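Local structure of putative epimerase (Burkholderia cenocepacia, 4LW8) at residues D226-K236 / L303-W314. The protein is a putative NAD(P)-dependent sugar epimerase or dehydratase that probably acts in the biosynthesis of lipopolysaccharide O-antigen. Sequence-based numbering, arbitrary orientation.
Sequences DVRDVTAAYLK and LPVTPLDETLRW
The guanidinium of R228 lies flat on one face of the W314 indole, with the planes 13° apart. CZ of R228 sits 3.6 Å from the centroid of the W314 six-membered ring, a cation-pi contact, and CD adds a CH-pi contact over the same face. V227 CG1 meets the edge of the indole at CH2. The D226 carboxylate meets the guanidinium edge in the guanidinium plane but is itself tilted to it. NE of R228 reaches D226 OD1 at 3.0 Å, and NH2 makes a salt bridge to OD2 at 2.7 Å. Both bonds are nearly straight and fix the rotation of the guanidinium over the indole. A bend at chi3 (-63°) turns R228 back to D226. D226 also N-caps helix 227-240 through R228 N. On the anti side of D226 OD2, T311 OG1 donates at 2.8 Å, from the opposite face to NH2. Water 1, also in the guanidinium plane, accepts from R228 NH2 and donates to E310 OE2. The contact joins helix 227-240, after strand 221-226 of the Rossmann-type epimerase fold, to C-terminal helix 308-321 and its lead-in loop. There T306 bonds D229 twice, each syn and tilted somewhat from the carboxylate plane: OG1 to OD1 and N to OD2, both at 2.8 Å. L303 CD1 packs on A233.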
loop_
_atom_site.group_PDB
_atom_site.type_symbol
_atom_site.label_atom_id
_atom_site.label_comp_id
_atom_site.label_asym_id
_atom_site.label_seq_id
_atom_site.Cartn_x
_atom_site.Cartn_y
_atom_site.Cartn_z
ATOM N N ASP A 226 -17.446 2.639 -21.713
ATOM C CA ASP A 226 -18.805 2.285 -21.366
ATOM C C ASP A 226 -18.748 1.168 -20.319
ATOM O O ASP A 226 -18.030 0.183 -20.507
ATOM C CB ASP A 226 -19.548 1.834 -22.636
ATOM C CG ASP A 226 -21.032 1.703 -22.438
ATOM O OD1 ASP A 226 -21.460 0.945 -21.541
ATOM O OD2 ASP A 226 -21.774 2.361 -23.198
ATOM N N VAL A 227 -19.483 1.325 -19.222
ATOM C CA VAL A 227 -19.545 0.303 -18.171
ATOM C C VAL A 227 -19.922 -1.091 -18.735
ATOM O O VAL A 227 -19.448 -2.122 -18.243
ATOM C CB VAL A 227 -20.547 0.717 -17.046
ATOM C CG1 VAL A 227 -21.984 0.826 -17.586
ATOM C CG2 VAL A 227 -20.475 -0.247 -15.872
ATOM N N ARG A 228 -20.726 -1.125 -19.794
ATOM C CA ARG A 228 -21.100 -2.397 -20.395
ATOM C C ARG A 228 -19.886 -3.085 -21.034
ATOM O O ARG A 228 -19.737 -4.301 -20.923
ATOM C CB ARG A 228 -22.207 -2.196 -21.432
ATOM C CG ARG A 228 -23.538 -1.794 -20.826
ATOM C CD ARG A 228 -24.519 -1.308 -21.862
ATOM N NE ARG A 228 -24.040 -0.101 -22.530
ATOM C CZ ARG A 228 -24.713 0.520 -23.492
ATOM N NH1 ARG A 228 -25.895 0.046 -23.883
ATOM N NH2 ARG A 228 -24.213 1.607 -24.059
ATOM N N ASP A 229 -19.003 -2.308 -21.661
ATOM C CA ASP A 229 -17.755 -2.843 -22.209
ATOM C C ASP A 229 -16.827 -3.318 -21.101
ATOM O O ASP A 229 -16.141 -4.336 -21.235
ATOM C CB ASP A 229 -17.001 -1.796 -23.042
ATOM C CG ASP A 229 -17.754 -1.361 -24.291
ATOM O OD1 ASP A 229 -18.749 -2.010 -24.675
ATOM O OD2 ASP A 229 -17.320 -0.371 -24.916
ATOM N N VAL A 230 -16.776 -2.555 -20.013
ATOM C CA VAL A 230 -15.864 -2.882 -18.919
ATOM C C VAL A 230 -16.269 -4.218 -18.273
ATOM O O VAL A 230 -15.438 -5.100 -18.047
ATOM C CB VAL A 230 -15.833 -1.758 -17.861
ATOM C CG1 VAL A 230 -15.152 -2.226 -16.565
ATOM C CG2 VAL A 230 -15.152 -0.479 -18.425
ATOM N N THR A 231 -17.555 -4.389 -18.012
ATOM C CA THR A 231 -18.002 -5.618 -17.378
ATOM C C THR A 231 -17.906 -6.805 -18.352
ATOM O O THR A 231 -17.687 -7.937 -17.918
ATOM C CB THR A 231 -19.421 -5.449 -16.794
ATOM O OG1 THR A 231 -20.316 -4.988 -17.810
ATOM C CG2 THR A 231 -19.388 -4.413 -15.650
ATOM N N ALA A 232 -18.057 -6.560 -19.656
ATOM C CA ALA A 232 -17.834 -7.628 -20.641
ATOM C C ALA A 232 -16.378 -8.113 -20.567
ATOM O O ALA A 232 -16.114 -9.305 -20.656
ATOM C CB ALA A 232 -18.178 -7.161 -22.055
ATOM N N ALA A 233 -15.445 -7.180 -20.402
ATOM C CA ALA A 233 -14.031 -7.511 -20.220
ATOM C C ALA A 233 -13.789 -8.274 -18.913
ATOM O O ALA A 233 -13.026 -9.233 -18.880
ATOM C CB ALA A 233 -13.186 -6.232 -20.243
ATOM N N TYR A 234 -14.441 -7.833 -17.842
ATOM C CA TYR A 234 -14.363 -8.509 -16.556
ATOM C C TYR A 234 -14.796 -9.981 -16.700
ATOM O O TYR A 234 -14.134 -10.890 -16.190
ATOM C CB TYR A 234 -15.243 -7.806 -15.514
ATOM C CG TYR A 234 -14.679 -6.507 -14.924
ATOM C CD1 TYR A 234 -13.527 -5.919 -15.444
ATOM C CD2 TYR A 234 -15.299 -5.888 -13.836
ATOM C CE1 TYR A 234 -13.010 -4.741 -14.905
ATOM C CE2 TYR A 234 -14.790 -4.707 -13.286
ATOM C CZ TYR A 234 -13.636 -4.136 -13.836
ATOM O OH TYR A 234 -13.116 -2.960 -13.315
ATOM N N LEU A 235 -15.884 -10.213 -17.425
ATOM C CA LEU A 235 -16.361 -11.575 -17.635
ATOM C C LEU A 235 -15.326 -12.404 -18.397
ATOM O O LEU A 235 -15.079 -13.561 -18.056
ATOM C CB LEU A 235 -17.697 -11.581 -18.379
ATOM C CG LEU A 235 -18.195 -12.977 -18.770
ATOM C CD1 LEU A 235 -18.466 -13.846 -17.547
ATOM C CD2 LEU A 235 -19.427 -12.899 -19.674
ATOM N N LYS A 236 -14.715 -11.809 -19.419
ATOM C CA LYS A 236 -13.683 -12.498 -20.192
ATOM C C LYS A 236 -12.490 -12.862 -19.312
ATOM O O LYS A 236 -11.901 -13.931 -19.463
ATOM C CB LYS A 236 -13.230 -11.637 -21.381
ATOM C CG LYS A 236 -14.202 -11.662 -22.548
ATOM C CD LYS A 236 -14.189 -13.045 -23.208
ATOM C CE LYS A 236 -15.066 -13.116 -24.451
ATOM N NZ LYS A 236 -16.510 -13.086 -24.100
ATOM N N LEU A 303 -12.283 -7.189 -28.331
ATOM C CA LEU A 303 -13.584 -6.923 -27.748
ATOM C C LEU A 303 -14.101 -5.649 -28.392
ATOM O O LEU A 303 -13.357 -4.685 -28.537
ATOM C CB LEU A 303 -13.491 -6.776 -26.226
ATOM C CG LEU A 303 -13.243 -8.094 -25.479
ATOM C CD1 LEU A 303 -12.862 -7.862 -24.029
ATOM C CD2 LEU A 303 -14.448 -9.021 -25.587
ATOM N N PRO A 304 -15.393 -5.632 -28.747
ATOM C CA PRO A 304 -16.012 -4.453 -29.357
ATOM C C PRO A 304 -15.947 -3.280 -28.398
ATOM O O PRO A 304 -16.134 -3.471 -27.199
ATOM C CB PRO A 304 -17.451 -4.905 -29.636
ATOM C CG PRO A 304 -17.687 -6.035 -28.690
ATOM C CD PRO A 304 -16.360 -6.731 -28.572
ATOM N N VAL A 305 -15.671 -2.092 -28.925
ATOM C CA VAL A 305 -15.680 -0.866 -28.133
ATOM C C VAL A 305 -16.830 0.041 -28.519
ATOM O O VAL A 305 -16.898 0.531 -29.639
ATOM C CB VAL A 305 -14.368 -0.066 -28.287
ATOM C CG1 VAL A 305 -14.444 1.260 -27.495
ATOM C CG2 VAL A 305 -13.179 -0.903 -27.838
ATOM N N THR A 306 -17.743 0.246 -27.578
ATOM C CA THR A 306 -18.896 1.100 -27.811
ATOM C C THR A 306 -18.387 2.533 -27.925
ATOM O O THR A 306 -17.655 2.999 -27.050
ATOM C CB THR A 306 -19.901 0.992 -26.644
ATOM O OG1 THR A 306 -20.211 -0.387 -26.409
ATOM C CG2 THR A 306 -21.180 1.784 -26.914
ATOM N N PRO A 307 -18.776 3.238 -29.001
ATOM C CA PRO A 307 -18.382 4.639 -29.189
ATOM C C PRO A 307 -18.890 5.495 -28.041
ATOM O O PRO A 307 -20.026 5.298 -27.621
ATOM C CB PRO A 307 -19.058 5.031 -30.514
ATOM C CG PRO A 307 -19.303 3.746 -31.220
ATOM C CD PRO A 307 -19.571 2.729 -30.133
ATOM N N LEU A 308 -18.084 6.432 -27.551
ATOM C CA LEU A 308 -18.508 7.245 -26.419
ATOM C C LEU A 308 -19.788 8.032 -26.731
ATOM O O LEU A 308 -20.632 8.213 -25.855
ATOM C CB LEU A 308 -17.386 8.205 -25.984
ATOM C CG LEU A 308 -17.594 9.012 -24.688
ATOM C CD1 LEU A 308 -17.815 8.112 -23.488
ATOM C CD2 LEU A 308 -16.410 9.919 -24.425
ATOM N N ASP A 309 -19.959 8.487 -27.965
ATOM C CA ASP A 309 -21.154 9.283 -28.260
ATOM C C ASP A 309 -22.422 8.410 -28.134
ATOM O O ASP A 309 -23.489 8.903 -27.760
ATOM C CB ASP A 309 -21.061 9.944 -29.640
ATOM C CG ASP A 309 -21.306 8.977 -30.767
ATOM O OD1 ASP A 309 -22.442 8.951 -31.292
ATOM O OD2 ASP A 309 -20.361 8.250 -31.137
ATOM N N GLU A 310 -22.307 7.122 -28.446
ATOM C CA GLU A 310 -23.406 6.186 -28.190
ATOM C C GLU A 310 -23.661 6.058 -26.670
ATOM O O GLU A 310 -24.793 6.124 -26.205
ATOM C CB GLU A 310 -23.093 4.814 -28.777
ATOM C CG GLU A 310 -24.201 3.794 -28.589
ATOM C CD GLU A 310 -23.900 2.461 -29.265
ATOM O OE1 GLU A 310 -23.232 2.458 -30.326
ATOM O OE2 GLU A 310 -24.342 1.415 -28.734
ATOM N N THR A 311 -22.591 5.887 -25.904
ATOM C CA THR A 311 -22.686 5.851 -24.448
ATOM C C THR A 311 -23.388 7.095 -23.904
ATOM O O THR A 311 -24.279 7.004 -23.057
ATOM C CB THR A 311 -21.291 5.760 -23.801
ATOM O OG1 THR A 311 -20.600 4.607 -24.295
ATOM C CG2 THR A 311 -21.397 5.706 -22.267
ATOM N N LEU A 312 -22.981 8.260 -24.395
ATOM C CA LEU A 312 -23.528 9.511 -23.897
ATOM C C LEU A 312 -25.002 9.662 -24.289
ATOM O O LEU A 312 -25.802 10.168 -23.505
ATOM C CB LEU A 312 -22.704 10.696 -24.407
ATOM C CG LEU A 312 -21.288 10.840 -23.828
ATOM C CD1 LEU A 312 -20.463 11.859 -24.613
ATOM C CD2 LEU A 312 -21.350 11.225 -22.357
ATOM N N ARG A 313 -25.363 9.221 -25.489
ATOM C CA ARG A 313 -26.753 9.326 -25.937
ATOM C C ARG A 313 -27.623 8.411 -25.086
ATOM O O ARG A 313 -28.730 8.772 -24.684
ATOM C CB ARG A 313 -26.895 8.965 -27.417
ATOM C CG ARG A 313 -28.283 9.279 -27.975
ATOM C CD ARG A 313 -28.403 8.979 -29.461
ATOM N NE ARG A 313 -27.622 9.896 -30.292
ATOM C CZ ARG A 313 -28.025 11.112 -30.662
ATOM N NH1 ARG A 313 -29.203 11.576 -30.264
ATOM N NH2 ARG A 313 -27.247 11.865 -31.430
ATOM N N TRP A 314 -27.094 7.223 -24.821
ATOM C CA TRP A 314 -27.716 6.248 -23.945
ATOM C C TRP A 314 -28.058 6.889 -22.599
ATOM O O TRP A 314 -29.188 6.777 -22.120
ATOM C CB TRP A 314 -26.769 5.063 -23.773
ATOM C CG TRP A 314 -27.172 4.008 -22.783
ATOM C CD1 TRP A 314 -28.389 3.392 -22.677
ATOM C CD2 TRP A 314 -26.324 3.386 -21.813
ATOM N NE1 TRP A 314 -28.356 2.448 -21.676
ATOM C CE2 TRP A 314 -27.100 2.420 -21.134
ATOM C CE3 TRP A 314 -24.986 3.560 -21.443
ATOM C CZ2 TRP A 314 -26.582 1.637 -20.102
ATOM C CZ3 TRP A 314 -24.470 2.772 -20.421
ATOM C CH2 TRP A 314 -25.265 1.830 -19.761
HETATM O O HOH W 1 -26.131 2.210 -26.410
#